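Local coordinates for protein 16S rRNA (guanine(1405)-N(7))-methyltransferase (Klebsiella pneumoniae, PDB 6PI9) that probably methylates the N7 position of guanine 1405 in 16S rRNA, using S-adenosyl-L-methionine as methyl donor, and so confers resistance to various aminoglycosides, at residues A[29-34]-A[42-47]; A[70-75]-A[151-156]; A[102-107]-A[130-135]; A[184-189]-A[195-200]; A[224-229]-A[244-249]. All blocks are in the same frame, centred on the assembly; numbering follows the deposited sequence.

Contact 1. Residues A[29-34]-A[42-47]; sequences RVFMEL and KDAEKA
The phenyl ring of F31 overlaps A44 and E45 with one edge, chiefly CE1, which lies 3.8 Å from CB of A44 and 3.7 Å from the backbone N of E45. CG stands anti to the backbone N (chi1 177°), which swings the ring out until it reaches the neighbouring backbone. E45 N and CA lie at the ring's edge, near its plane, whereas the methyl of A44 comes in obliquely. One turn further along, L34 touches with one branch, its CD1 meeting the carbonyl carbon of A47 at 3.7 Å and CB of A47 at 4.1 Å. Alanines suit positions 44 and 47 because their short side chains let the larger F31 and L34 come up against the helix backbone. The segment axes approach to 9.0 Å; these successive helices cross at 130°, nearer antiparallel than parallel, and are held by apolar packing. Within helix 24-34, R29 NH1 and E33 OE2 form a salt bridge of 3.3 Å, and the same arginine also pairs with D167, a residue that binds S-adenosyl-L-homocysteine. Helix 4-14 packs on F31 through L10 and L13, while V30 and L34 meet A48 further along helix 41-57, so that three N-terminal helices share this apolar core.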
# COMPACT_ATOMS: atom_id res chain seq x y z
N ARG A 29 1.88 -21.37 1.88
CA ARG A 29 3.02 -21.21 0.96
C ARG A 29 3.91 -20.04 1.37
O ARG A 29 5.15 -20.17 1.44
CB ARG A 29 2.52 -21.02 -0.49
CG ARG A 29 3.64 -20.79 -1.48
CD ARG A 29 3.17 -20.46 -2.93
NE ARG A 29 2.20 -19.36 -3.02
CZ ARG A 29 2.51 -18.06 -2.95
NH1 ARG A 29 3.78 -17.68 -2.81
NH2 ARG A 29 1.55 -17.13 -3.06
N VAL A 30 3.30 -18.88 1.66
CA VAL A 30 4.10 -17.71 2.05
C VAL A 30 4.86 -18.00 3.32
O VAL A 30 6.07 -17.70 3.47
CB VAL A 30 3.16 -16.49 2.20
CG1 VAL A 30 3.81 -15.32 2.95
CG2 VAL A 30 2.72 -16.03 0.80
N PHE A 31 4.19 -18.61 4.29
CA PHE A 31 4.89 -18.86 5.54
C PHE A 31 6.04 -19.85 5.34
O PHE A 31 7.13 -19.69 5.94
CB PHE A 31 3.87 -19.34 6.59
CG PHE A 31 4.49 -19.70 7.93
CD1 PHE A 31 4.80 -18.71 8.88
CD2 PHE A 31 4.81 -21.01 8.21
CE1 PHE A 31 5.37 -19.05 10.09
CE2 PHE A 31 5.40 -21.36 9.41
CZ PHE A 31 5.66 -20.39 10.36
N MET A 32 5.82 -20.92 4.58
CA MET A 32 6.89 -21.90 4.41
C MET A 32 8.07 -21.34 3.60
O MET A 32 9.22 -21.78 3.79
CB MET A 32 6.34 -23.16 3.73
CG MET A 32 5.34 -23.92 4.56
SD MET A 32 5.88 -24.35 6.23
CE MET A 32 7.19 -25.52 5.88
N GLU A 33 7.83 -20.40 2.69
CA GLU A 33 8.94 -19.74 2.01
C GLU A 33 9.77 -18.91 2.98
O GLU A 33 11.00 -18.82 2.84
CB GLU A 33 8.40 -18.85 0.88
CG GLU A 33 7.86 -19.62 -0.28
CD GLU A 33 7.21 -18.73 -1.34
OE1 GLU A 33 7.28 -17.49 -1.18
OE2 GLU A 33 6.61 -19.28 -2.31
N LEU A 34 9.14 -18.35 4.01
CA LEU A 34 9.86 -17.47 4.94
C LEU A 34 10.45 -18.22 6.11
O LEU A 34 11.48 -17.78 6.69
CB LEU A 34 8.92 -16.37 5.45
CG LEU A 34 8.49 -15.42 4.31
CD1 LEU A 34 7.29 -14.58 4.72
CD2 LEU A 34 9.66 -14.53 3.91
N LYS A 42 8.07 -17.24 15.34
CA LYS A 42 7.23 -16.05 15.51
C LYS A 42 7.72 -14.88 14.66
O LYS A 42 6.91 -14.03 14.27
CB LYS A 42 7.19 -15.64 16.97
CG LYS A 42 6.13 -16.36 17.77
CD LYS A 42 6.19 -15.95 19.26
CE LYS A 42 5.00 -16.54 20.01
NZ LYS A 42 5.02 -16.19 21.49
N ASP A 43 9.02 -14.81 14.36
CA ASP A 43 9.50 -13.81 13.39
C ASP A 43 9.09 -14.18 11.95
O ASP A 43 8.72 -13.31 11.15
CB ASP A 43 11.02 -13.70 13.48
CG ASP A 43 11.48 -12.87 14.62
OD1 ASP A 43 10.62 -12.20 15.26
OD2 ASP A 43 12.71 -12.88 14.89
N ALA A 44 9.09 -15.48 11.62
CA ALA A 44 8.58 -15.88 10.31
C ALA A 44 7.10 -15.54 10.17
O ALA A 44 6.64 -15.16 9.07
CB ALA A 44 8.76 -17.39 10.10
N GLU A 45 6.35 -15.69 11.27
CA GLU A 45 4.93 -15.33 11.30
C GLU A 45 4.74 -13.83 11.04
O GLU A 45 3.89 -13.43 10.26
CB GLU A 45 4.36 -15.74 12.68
CG GLU A 45 2.87 -15.37 12.92
CD GLU A 45 2.48 -15.50 14.40
OE1 GLU A 45 3.20 -16.18 15.17
OE2 GLU A 45 1.46 -14.92 14.81
N LYS A 46 5.47 -12.99 11.77
CA LYS A 46 5.37 -11.55 11.51
C LYS A 46 5.75 -11.24 10.06
O LYS A 46 5.08 -10.43 9.39
CB LYS A 46 6.28 -10.76 12.47
CG LYS A 46 5.92 -10.92 13.95
CD LYS A 46 7.00 -10.31 14.94
CE LYS A 46 6.60 -10.66 16.39
NZ LYS A 46 7.61 -10.34 17.46
N ALA A 47 6.83 -11.86 9.56
CA ALA A 47 7.22 -11.60 8.16
C ALA A 47 6.13 -12.05 7.20
O ALA A 47 5.88 -11.40 6.17
CB ALA A 47 8.54 -12.30 7.83

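Contact 2. Residues A[70-75]-A[151-156]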
# COMPACT_ATOMS: atom_id res chain seq x y z
N ALA A 70 -23.34 -5.09 2.08
CA ALA A 70 -24.63 -4.44 2.30
C ALA A 70 -24.90 -3.36 1.27
O ALA A 70 -26.07 -3.13 0.91
CB ALA A 70 -24.67 -3.86 3.71
N LEU A 71 -23.86 -2.68 0.78
CA LEU A 71 -24.03 -1.67 -0.25
C LEU A 71 -24.48 -2.28 -1.58
O LEU A 71 -25.40 -1.78 -2.23
CB LEU A 71 -22.73 -0.89 -0.43
CG LEU A 71 -22.44 0.14 0.65
CD1 LEU A 71 -21.10 0.78 0.39
CD2 LEU A 71 -23.57 1.16 0.70
N LEU A 72 -23.82 -3.37 -2.00
CA LEU A 72 -24.17 -4.00 -3.27
C LEU A 72 -25.59 -4.56 -3.23
O LEU A 72 -26.23 -4.69 -4.29
CB LEU A 72 -23.16 -5.10 -3.60
CG LEU A 72 -21.76 -4.59 -3.98
CD1 LEU A 72 -20.74 -5.68 -3.87
CD2 LEU A 72 -21.76 -4.00 -5.40
N ALA A 73 -26.08 -4.91 -2.05
CA ALA A 73 -27.47 -5.36 -1.92
C ALA A 73 -28.44 -4.22 -2.22
O ALA A 73 -29.50 -4.43 -2.82
CB ALA A 73 -27.71 -5.92 -0.52
N ARG A 74 -28.08 -3.00 -1.80
CA ARG A 74 -28.91 -1.85 -2.09
C ARG A 74 -28.82 -1.44 -3.56
O ARG A 74 -29.72 -0.74 -4.05
CB ARG A 74 -28.50 -0.69 -1.20
CG ARG A 74 -28.30 -1.10 0.24
CD ARG A 74 -27.69 0.02 1.02
NE ARG A 74 -28.72 0.87 1.59
CZ ARG A 74 -28.75 1.24 2.86
NH1 ARG A 74 -27.79 0.84 3.69
NH2 ARG A 74 -29.73 2.02 3.32
N TRP A 75 -27.76 -1.85 -4.26
CA TRP A 75 -27.64 -1.50 -5.67
C TRP A 75 -28.55 -2.37 -6.53
O TRP A 75 -29.13 -1.88 -7.51
CB TRP A 75 -26.18 -1.62 -6.13
CG TRP A 75 -26.01 -1.31 -7.57
CD1 TRP A 75 -26.34 -0.14 -8.20
CD2 TRP A 75 -25.47 -2.17 -8.58
NE1 TRP A 75 -26.04 -0.23 -9.54
CE2 TRP A 75 -25.51 -1.46 -9.80
CE3 TRP A 75 -24.96 -3.47 -8.57
CZ2 TRP A 75 -25.05 -2.01 -11.00
CZ3 TRP A 75 -24.52 -4.02 -9.76
CH2 TRP A 75 -24.57 -3.29 -10.96
N ASN A 151 -19.30 -13.31 -7.12
CA ASN A 151 -20.28 -14.33 -7.48
C ASN A 151 -21.68 -13.94 -7.03
O ASN A 151 -22.67 -14.15 -7.75
CB ASN A 151 -19.88 -15.68 -6.89
CG ASN A 151 -18.77 -16.33 -7.65
OD1 ASN A 151 -18.75 -16.24 -8.87
ND2 ASN A 151 -17.82 -16.99 -6.96
N GLU A 152 -21.81 -13.43 -5.80
CA GLU A 152 -23.12 -13.03 -5.29
C GLU A 152 -23.72 -11.90 -6.12
O GLU A 152 -24.90 -11.94 -6.48
CB GLU A 152 -22.99 -12.60 -3.84
CG GLU A 152 -22.64 -13.74 -2.91
CD GLU A 152 -22.66 -13.33 -1.45
OE1 GLU A 152 -23.59 -12.55 -1.07
OE2 GLU A 152 -21.77 -13.79 -0.69
N THR A 153 -22.92 -10.88 -6.42
CA THR A 153 -23.44 -9.75 -7.18
C THR A 153 -23.85 -10.20 -8.58
O THR A 153 -24.91 -9.82 -9.08
CB THR A 153 -22.39 -8.64 -7.24
OG1 THR A 153 -22.03 -8.27 -5.90
CG2 THR A 153 -22.89 -7.42 -8.03
N ALA A 154 -23.00 -11.02 -9.21
CA ALA A 154 -23.28 -11.46 -10.58
C ALA A 154 -24.56 -12.28 -10.66
O ALA A 154 -25.38 -12.05 -11.55
CB ALA A 154 -22.09 -12.26 -11.11
N ARG A 155 -24.75 -13.26 -9.75
CA ARG A 155 -25.98 -14.04 -9.80
C ARG A 155 -27.21 -13.18 -9.55
O ARG A 155 -28.26 -13.43 -10.16
CB ARG A 155 -25.91 -15.19 -8.78
CG ARG A 155 -24.86 -16.25 -9.08
CD ARG A 155 -25.11 -17.46 -8.18
NE ARG A 155 -23.90 -18.23 -7.91
CZ ARG A 155 -23.04 -17.95 -6.93
NH1 ARG A 155 -23.20 -16.88 -6.17
NH2 ARG A 155 -21.99 -18.71 -6.74
N ALA A 156 -27.11 -12.17 -8.68
CA ALA A 156 -28.24 -11.28 -8.43
C ALA A 156 -28.55 -10.36 -9.61
O ALA A 156 -29.69 -9.93 -9.75
CB ALA A 156 -27.97 -10.42 -7.19
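Two van der Waals touches, both made by T153, join segments 70-75 and 151-156. In the first, CD1 of L72 comes to 3.5 Å from OG1 of T153, the two side chains crossing at about a right angle; this is not a hydrogen bond. In the second, the methyl CG2 of T153 meets CZ3 of W75 at 4.1 Å, at the indole's edge and near its plane. The threonine's two branches thus divide the work: with CG2 anti to the backbone N and OG1 beside it (chi1 -57°), the methyl is presented to the tryptophan and the hydroxyl to the leucine. Among polar interactions, E152 with R69 (a salt bridge) and W75 with R157 (cation-pi) add links between the same two helices, whereas OG1 of T153 bonds to the carbonyl O of L149, one turn back in its own helix. I127 of helix 125-131 packs against both L72 and T153. A beta-branched residue whose hydroxyl is satisfied within its own helix can therefore serve a buried, largely apolar interface, as its oxygen needs no partner from the facing helix.

Contact 3. Residues A[102-107]-A[130-135]; sequences EWMRRV and GSMGVT
Bends at chi2 (-76°) and chi3 (-65°) curl the side chain of M104 back on itself, while M132 runs extended beyond CG, and the two side chains cross obliquely. M132 lies in a Schellman motif that ends helix 125-131 in this Rossmann-like methyltransferase domain. G133, with positive phi, is the C-prime residue: its N bonds to the carbonyl O of G130 at 3.3 Å, and N of V134 bonds to O of L129. The SD of M132 rests 3.5 Å from CG of M104, whereas CB of M132 lies 3.9 Å from CE of M104. The flexible, unbranched methionines suit this partly exposed seam, since each can follow the other's contour, and V134 adds a compact branch beside them. Behind M104 the helix turns other residues to the sheet: W103 and V107 pack on V254 of strand 252-259. The seam thus joins helix 100-111 to the turn leading toward strand 137-141. The terminal methyl of M104 touches both backbone and side chain, CE standing 3.4 Å from O of M132 and 3.8 Å from CG2 of V134.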
# COMPACT_ATOMS: atom_id res chain seq x y z
N GLU A 102 -13.58 7.19 -19.16
CA GLU A 102 -12.43 7.20 -20.05
C GLU A 102 -11.84 5.80 -20.23
O GLU A 102 -11.50 5.40 -21.35
CB GLU A 102 -11.40 8.18 -19.52
CG GLU A 102 -10.24 8.31 -20.41
CD GLU A 102 -9.14 9.23 -19.89
OE1 GLU A 102 -9.35 9.86 -18.83
OE2 GLU A 102 -8.07 9.31 -20.54
N TRP A 103 -11.72 5.02 -19.13
CA TRP A 103 -11.12 3.70 -19.21
C TRP A 103 -11.91 2.78 -20.15
O TRP A 103 -11.34 2.10 -21.01
CB TRP A 103 -11.03 3.12 -17.79
CG TRP A 103 -10.09 1.94 -17.59
CD1 TRP A 103 -8.81 1.97 -17.06
CD2 TRP A 103 -10.36 0.58 -17.91
NE1 TRP A 103 -8.28 0.71 -17.04
CE2 TRP A 103 -9.21 -0.17 -17.55
CE3 TRP A 103 -11.46 -0.09 -18.47
CZ2 TRP A 103 -9.13 -1.53 -17.74
CZ3 TRP A 103 -11.38 -1.44 -18.67
CH2 TRP A 103 -10.22 -2.16 -18.30
N MET A 104 -13.22 2.74 -20.00
CA MET A 104 -13.98 1.86 -20.89
C MET A 104 -13.97 2.37 -22.33
O MET A 104 -13.83 1.58 -23.27
CB MET A 104 -15.40 1.70 -20.37
CG MET A 104 -15.52 0.69 -19.26
SD MET A 104 -15.44 -1.02 -19.84
CE MET A 104 -16.94 -1.12 -20.83
N ARG A 105 -14.12 3.69 -22.52
CA ARG A 105 -14.04 4.26 -23.86
C ARG A 105 -12.76 3.83 -24.57
O ARG A 105 -12.76 3.57 -25.78
CB ARG A 105 -14.11 5.78 -23.79
CG ARG A 105 -14.36 6.46 -25.13
CD ARG A 105 -14.13 7.96 -25.02
NE ARG A 105 -14.73 8.50 -23.80
CZ ARG A 105 -14.06 9.17 -22.87
NH1 ARG A 105 -12.76 9.40 -23.02
NH2 ARG A 105 -14.68 9.63 -21.79
N ARG A 106 -11.65 3.82 -23.84
CA ARG A 106 -10.35 3.46 -24.44
C ARG A 106 -9.93 1.99 -24.45
O ARG A 106 -9.07 1.60 -25.24
CB ARG A 106 -9.24 4.30 -23.80
CG ARG A 106 -9.45 5.80 -23.90
CD ARG A 106 -8.24 6.49 -24.50
NE ARG A 106 -7.59 7.38 -23.54
CZ ARG A 106 -6.37 7.88 -23.69
NH1 ARG A 106 -5.86 8.69 -22.76
NH2 ARG A 106 -5.66 7.58 -24.77
N VAL A 107 -10.53 1.17 -23.59
CA VAL A 107 -10.15 -0.25 -23.53
C VAL A 107 -11.19 -1.18 -24.16
O VAL A 107 -10.84 -2.21 -24.74
CB VAL A 107 -9.84 -0.70 -22.07
CG1 VAL A 107 -9.61 -2.19 -22.00
CG2 VAL A 107 -8.62 0.02 -21.53
N GLY A 130 -18.92 -5.35 -14.88
CA GLY A 130 -20.28 -5.78 -15.15
C GLY A 130 -21.26 -4.64 -15.21
O GLY A 130 -22.22 -4.67 -16.00
N SER A 131 -21.05 -3.61 -14.39
CA SER A 131 -21.95 -2.47 -14.43
C SER A 131 -21.89 -1.76 -15.78
O SER A 131 -22.87 -1.11 -16.17
CB SER A 131 -21.60 -1.49 -13.32
OG SER A 131 -20.32 -0.94 -13.54
N MET A 132 -20.77 -1.88 -16.49
CA MET A 132 -20.51 -1.17 -17.73
C MET A 132 -20.69 -2.04 -18.96
O MET A 132 -20.19 -1.70 -20.04
CB MET A 132 -19.11 -0.56 -17.68
CG MET A 132 -18.98 0.41 -16.52
SD MET A 132 -17.42 1.32 -16.40
CE MET A 132 -17.92 2.50 -15.13
N GLY A 133 -21.42 -3.16 -18.81
CA GLY A 133 -21.82 -4.01 -19.90
C GLY A 133 -20.89 -5.17 -20.20
O GLY A 133 -21.19 -5.94 -21.12
N VAL A 134 -19.79 -5.30 -19.47
CA VAL A 134 -18.88 -6.43 -19.62
C VAL A 134 -19.30 -7.46 -18.57
O VAL A 134 -18.87 -7.42 -17.42
CB VAL A 134 -17.43 -6.02 -19.49
CG1 VAL A 134 -16.48 -7.25 -19.62
CG2 VAL A 134 -17.13 -4.93 -20.53
N THR A 135 -20.17 -8.39 -18.98
CA THR A 135 -20.83 -9.29 -18.04
C THR A 135 -20.49 -10.76 -18.31
O THR A 135 -21.21 -11.66 -17.85
CB THR A 135 -22.35 -9.05 -18.09
OG1 THR A 135 -22.83 -9.38 -19.39
CG2 THR A 135 -22.63 -7.58 -17.82

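Contact 4. Residues A[184-189]-A[195-200]; sequences KLLPVL and GRAAEL
L189 reaches helix 196-203 through successive atoms of its side chain. Its CB points toward that helix, and chi1 of -167° carries CG, anti to the backbone N, to 3.9 Å from CG of R196. At the tip, CD2 presses on CD2 of L200 at 3.5 Å, tighter than ordinary van der Waals contact, the two leucines crossing at about a right angle. Beside this pair L186 sends CD2 to CB of A197 at 3.9 Å; the small alanine lets the helices draw together. R196 contributes its aliphatic part: a bend at chi2 (61°) turns its chain aside, NE donates to O of L168, a cofactor-binding residue, and NH1 forms a salt bridge with E199 whose hydrogen bond is weak. L120 packs on L185 and L200, W232 on L186 and A197. L189 also touches L168 and lies about 4 Å (nearest side-chain atoms) from bound S-adenosyl-L-homocysteine, which K184 touches. Helices 186-192 and 196-203, consecutive after strand 179-183, build a leucine-rich core beside the cofactor pocket of a Rossmann-like methyltransferase.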
# COMPACT_ATOMS: atom_id res chain seq x y z
N LYS A 184 -2.77 -3.91 -12.46
CA LYS A 184 -2.05 -3.62 -11.22
C LYS A 184 -1.59 -4.89 -10.55
O LYS A 184 -1.68 -5.07 -9.31
CB LYS A 184 -2.96 -2.80 -10.29
CG LYS A 184 -3.23 -1.42 -10.91
CD LYS A 184 -4.34 -0.69 -10.04
CE LYS A 184 -4.63 0.74 -10.60
NZ LYS A 184 -5.86 1.28 -9.86
N LEU A 185 -1.11 -5.79 -11.36
CA LEU A 185 -0.80 -7.14 -10.92
C LEU A 185 0.66 -7.52 -11.11
O LEU A 185 1.25 -8.13 -10.23
CB LEU A 185 -1.67 -8.13 -11.72
CG LEU A 185 -1.19 -9.59 -11.61
CD1 LEU A 185 -1.31 -10.08 -10.16
CD2 LEU A 185 -2.08 -10.45 -12.52
N LEU A 186 1.27 -7.20 -12.26
CA LEU A 186 2.59 -7.77 -12.52
C LEU A 186 3.64 -7.36 -11.48
O LEU A 186 4.49 -8.22 -11.15
CB LEU A 186 3.06 -7.41 -13.94
CG LEU A 186 2.23 -8.07 -15.06
CD1 LEU A 186 2.92 -7.87 -16.46
CD2 LEU A 186 1.98 -9.56 -14.80
N PRO A 187 3.68 -6.12 -10.95
CA PRO A 187 4.73 -5.85 -9.94
C PRO A 187 4.60 -6.69 -8.71
O PRO A 187 5.62 -7.14 -8.19
CB PRO A 187 4.57 -4.35 -9.60
CG PRO A 187 3.96 -3.76 -10.86
CD PRO A 187 3.05 -4.87 -11.41
N VAL A 188 3.38 -6.94 -8.24
CA VAL A 188 3.30 -7.69 -6.99
C VAL A 188 3.54 -9.16 -7.27
O VAL A 188 4.04 -9.88 -6.42
CB VAL A 188 1.96 -7.45 -6.28
CG1 VAL A 188 0.86 -8.17 -6.99
CG2 VAL A 188 2.02 -7.97 -4.81
N LEU A 189 3.19 -9.64 -8.47
CA LEU A 189 3.51 -11.03 -8.78
C LEU A 189 5.02 -11.23 -8.88
O LEU A 189 5.56 -12.21 -8.37
CB LEU A 189 2.79 -11.37 -10.09
CG LEU A 189 2.65 -12.78 -10.57
CD1 LEU A 189 1.61 -13.47 -9.67
CD2 LEU A 189 2.14 -12.67 -12.02
N GLY A 195 10.69 -13.74 -12.54
CA GLY A 195 10.37 -14.43 -13.77
C GLY A 195 8.91 -14.78 -13.94
O GLY A 195 8.51 -15.23 -15.03
N ARG A 196 8.08 -14.59 -12.89
CA ARG A 196 6.73 -15.13 -12.92
C ARG A 196 5.84 -14.31 -13.84
O ARG A 196 4.95 -14.87 -14.51
CB ARG A 196 6.14 -15.18 -11.50
CG ARG A 196 4.77 -15.90 -11.41
CD ARG A 196 4.91 -17.35 -11.87
NE ARG A 196 3.62 -18.04 -11.84
CZ ARG A 196 3.44 -19.30 -12.19
NH1 ARG A 196 4.45 -20.04 -12.63
NH2 ARG A 196 2.23 -19.83 -12.13
N ALA A 197 6.08 -13.00 -13.92
CA ALA A 197 5.31 -12.18 -14.87
C ALA A 197 5.49 -12.66 -16.29
O ALA A 197 4.51 -12.86 -17.04
CB ALA A 197 5.74 -10.71 -14.74
N ALA A 198 6.75 -12.84 -16.72
CA ALA A 198 6.98 -13.28 -18.09
C ALA A 198 6.42 -14.69 -18.32
O ALA A 198 5.97 -15.02 -19.43
CB ALA A 198 8.49 -13.24 -18.39
N GLU A 199 6.46 -15.54 -17.30
CA GLU A 199 5.96 -16.91 -17.49
C GLU A 199 4.44 -16.89 -17.66
O GLU A 199 3.89 -17.60 -18.50
CB GLU A 199 6.39 -17.75 -16.31
CG GLU A 199 6.00 -19.17 -16.40
CD GLU A 199 6.62 -19.98 -15.26
OE1 GLU A 199 6.60 -21.23 -15.40
OE2 GLU A 199 7.12 -19.36 -14.25
N LEU A 200 3.77 -16.06 -16.87
CA LEU A 200 2.33 -15.91 -16.97
C LEU A 200 1.92 -15.33 -18.32
O LEU A 200 1.03 -15.86 -19.00
CB LEU A 200 1.82 -15.04 -15.83
CG LEU A 200 0.33 -14.70 -15.80
CD1 LEU A 200 -0.47 -16.00 -15.70
CD2 LEU A 200 0.01 -13.79 -14.55

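Contact 5. Residues A[224-229]-A[244-249]; sequences GMEKHY and RDRFTV
OE1 of E226 is approached by two groups from the 244-249 strand segment. NH2 of R246 gives it a salt bridge of 3.1 Å whose hydrogen bond is weak, the N-H...O angle being 133°. OG1 of T248 lies 3.3 Å away from the same OE1, at best a long and weak bond. The carboxylate oxygen sits at the guanidinium edge, near its plane, but the two flat groups are turned 56° against each other, so the ion pair is not a flat two-bond one. Extended chains on both sides make the reach possible: E226 is stretched beyond CG, and R246 leaves its strand with CG anti to the backbone N (chi1 163°) and stays straight as far as NE. Long charged side chains suit this pair, since the CA atoms of E226 and R246 are 11.8 Å apart; T248, nearer, reaches with a short hydroxyl. In the alternation of a beta strand, R246 and T248 point toward the helix while F247 between them points away. Helix 225-236 is thus bridged to strand 241-248, an outermost strand of the sheet within this chain; strand 252-259 lies alongside it, F247 packs on helix 100-111, and H228 meets H228 of the second subunit.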
# COMPACT_ATOMS: atom_id res chain seq x y z
N GLY A 224 9.52 8.55 -10.27
CA GLY A 224 9.52 8.07 -11.66
C GLY A 224 9.04 6.65 -11.86
O GLY A 224 9.58 5.92 -12.73
N MET A 225 8.03 6.24 -11.08
CA MET A 225 7.53 4.87 -11.15
C MET A 225 6.98 4.52 -12.52
O MET A 225 7.17 3.39 -12.99
CB MET A 225 6.45 4.65 -10.09
CG MET A 225 7.07 4.51 -8.73
SD MET A 225 8.49 3.42 -8.95
CE MET A 225 7.80 1.86 -9.48
N GLU A 226 6.28 5.46 -13.16
CA GLU A 226 5.66 5.13 -14.45
C GLU A 226 6.72 4.71 -15.46
O GLU A 226 6.60 3.67 -16.13
CB GLU A 226 4.87 6.31 -14.99
CG GLU A 226 4.05 6.01 -16.24
CD GLU A 226 3.30 7.26 -16.72
OE1 GLU A 226 3.04 7.39 -17.95
OE2 GLU A 226 3.04 8.14 -15.88
N LYS A 227 7.75 5.54 -15.64
CA LYS A 227 8.82 5.16 -16.56
C LYS A 227 9.51 3.89 -16.11
O LYS A 227 9.96 3.08 -16.94
CB LYS A 227 9.84 6.30 -16.70
CG LYS A 227 10.91 5.97 -17.77
CD LYS A 227 12.16 6.84 -17.65
CE LYS A 227 13.39 6.12 -18.30
NZ LYS A 227 13.01 5.62 -19.68
N HIS A 228 9.66 3.69 -14.81
CA HIS A 228 10.35 2.48 -14.38
C HIS A 228 9.56 1.22 -14.75
O HIS A 228 10.13 0.23 -15.23
CB HIS A 228 10.57 2.52 -12.86
CG HIS A 228 11.39 1.39 -12.40
ND1 HIS A 228 12.73 1.29 -12.70
CD2 HIS A 228 11.08 0.28 -11.68
CE1 HIS A 228 13.21 0.17 -12.18
NE2 HIS A 228 12.23 -0.45 -11.56
N TYR A 229 8.24 1.24 -14.50
CA TYR A 229 7.39 0.11 -14.90
C TYR A 229 7.40 -0.10 -16.42
O TYR A 229 7.35 -1.25 -16.91
CB TYR A 229 5.96 0.39 -14.45
CG TYR A 229 5.78 0.18 -12.98
CD1 TYR A 229 6.40 -0.89 -12.34
CD2 TYR A 229 4.93 1.02 -12.24
CE1 TYR A 229 6.19 -1.09 -10.98
CE2 TYR A 229 4.71 0.83 -10.88
CZ TYR A 229 5.36 -0.23 -10.26
OH TYR A 229 5.13 -0.45 -8.90
N ARG A 244 0.16 -3.18 -28.66
CA ARG A 244 -0.63 -2.48 -29.68
C ARG A 244 -0.81 -1.01 -29.31
O ARG A 244 -0.79 -0.15 -30.20
CB ARG A 244 -1.98 -3.19 -29.86
CG ARG A 244 -3.12 -2.27 -30.29
CD ARG A 244 -3.24 -2.08 -31.82
NE ARG A 244 -3.72 -3.30 -32.47
CZ ARG A 244 -4.99 -3.70 -32.46
NH1 ARG A 244 -5.91 -2.97 -31.84
NH2 ARG A 244 -5.35 -4.84 -33.06
N ASP A 245 -0.93 -0.68 -28.03
CA ASP A 245 -1.17 0.69 -27.60
C ASP A 245 -0.79 0.85 -26.13
O ASP A 245 -0.84 -0.11 -25.36
CB ASP A 245 -2.63 1.09 -27.78
CG ASP A 245 -2.80 2.60 -27.91
OD1 ASP A 245 -3.94 3.01 -28.17
OD2 ASP A 245 -1.80 3.35 -27.81
N ARG A 246 -0.49 2.11 -25.74
CA ARG A 246 -0.19 2.48 -24.37
C ARG A 246 -0.79 3.86 -24.06
O ARG A 246 -0.69 4.78 -24.89
CB ARG A 246 1.33 2.53 -24.15
CG ARG A 246 1.67 3.31 -22.89
CD ARG A 246 3.16 3.67 -22.77
NE ARG A 246 3.36 4.71 -21.75
CZ ARG A 246 4.54 5.02 -21.20
NH1 ARG A 246 5.65 4.37 -21.56
NH2 ARG A 246 4.61 5.99 -20.28
N PHE A 247 -1.39 4.02 -22.87
CA PHE A 247 -1.89 5.34 -22.45
C PHE A 247 -2.14 5.31 -20.95
O PHE A 247 -2.22 4.23 -20.35
CB PHE A 247 -3.18 5.71 -23.19
CG PHE A 247 -4.21 4.61 -23.13
CD1 PHE A 247 -4.32 3.69 -24.17
CD2 PHE A 247 -5.01 4.44 -22.01
CE1 PHE A 247 -5.26 2.64 -24.09
CE2 PHE A 247 -5.93 3.40 -21.92
CZ PHE A 247 -6.05 2.51 -22.96
N THR A 248 -2.25 6.49 -20.33
CA THR A 248 -2.46 6.58 -18.89
C THR A 248 -3.80 7.22 -18.53
O THR A 248 -4.09 8.33 -18.97
CB THR A 248 -1.31 7.36 -18.24
OG1 THR A 248 -0.09 6.64 -18.47
CG2 THR A 248 -1.51 7.51 -16.73
N VAL A 249 -4.59 6.53 -17.68
CA VAL A 249 -5.96 6.91 -17.26
C VAL A 249 -5.99 6.89 -15.74
O VAL A 249 -5.89 5.82 -15.14
CB VAL A 249 -7.02 5.93 -17.79
CG1 VAL A 249 -8.43 6.49 -17.56
CG2 VAL A 249 -6.77 5.52 -19.24

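From the N terminus, contact 1 closes a short hairpin between helices 24-34 and 41-57. Helix 63-75 follows and opens contact 2, whose long loop returns at helix 144-157; contact 3 is nested inside it, joining helix 100-111 to the end of helix 125-131. Contacts 4 and 5 come afterwards in series, the first closing a tight helical turn behind strand 179-183, the second linking helix 225-236 to edge strand 241-248. Contacts 2 and 3 touch through W75 and S131, contacts 3 and 5 through R106, V107 and F247, and contacts 4 and 5 through P187 and Y229. Contact 1 stands apart, its centre about 21 Å from that of contact 4.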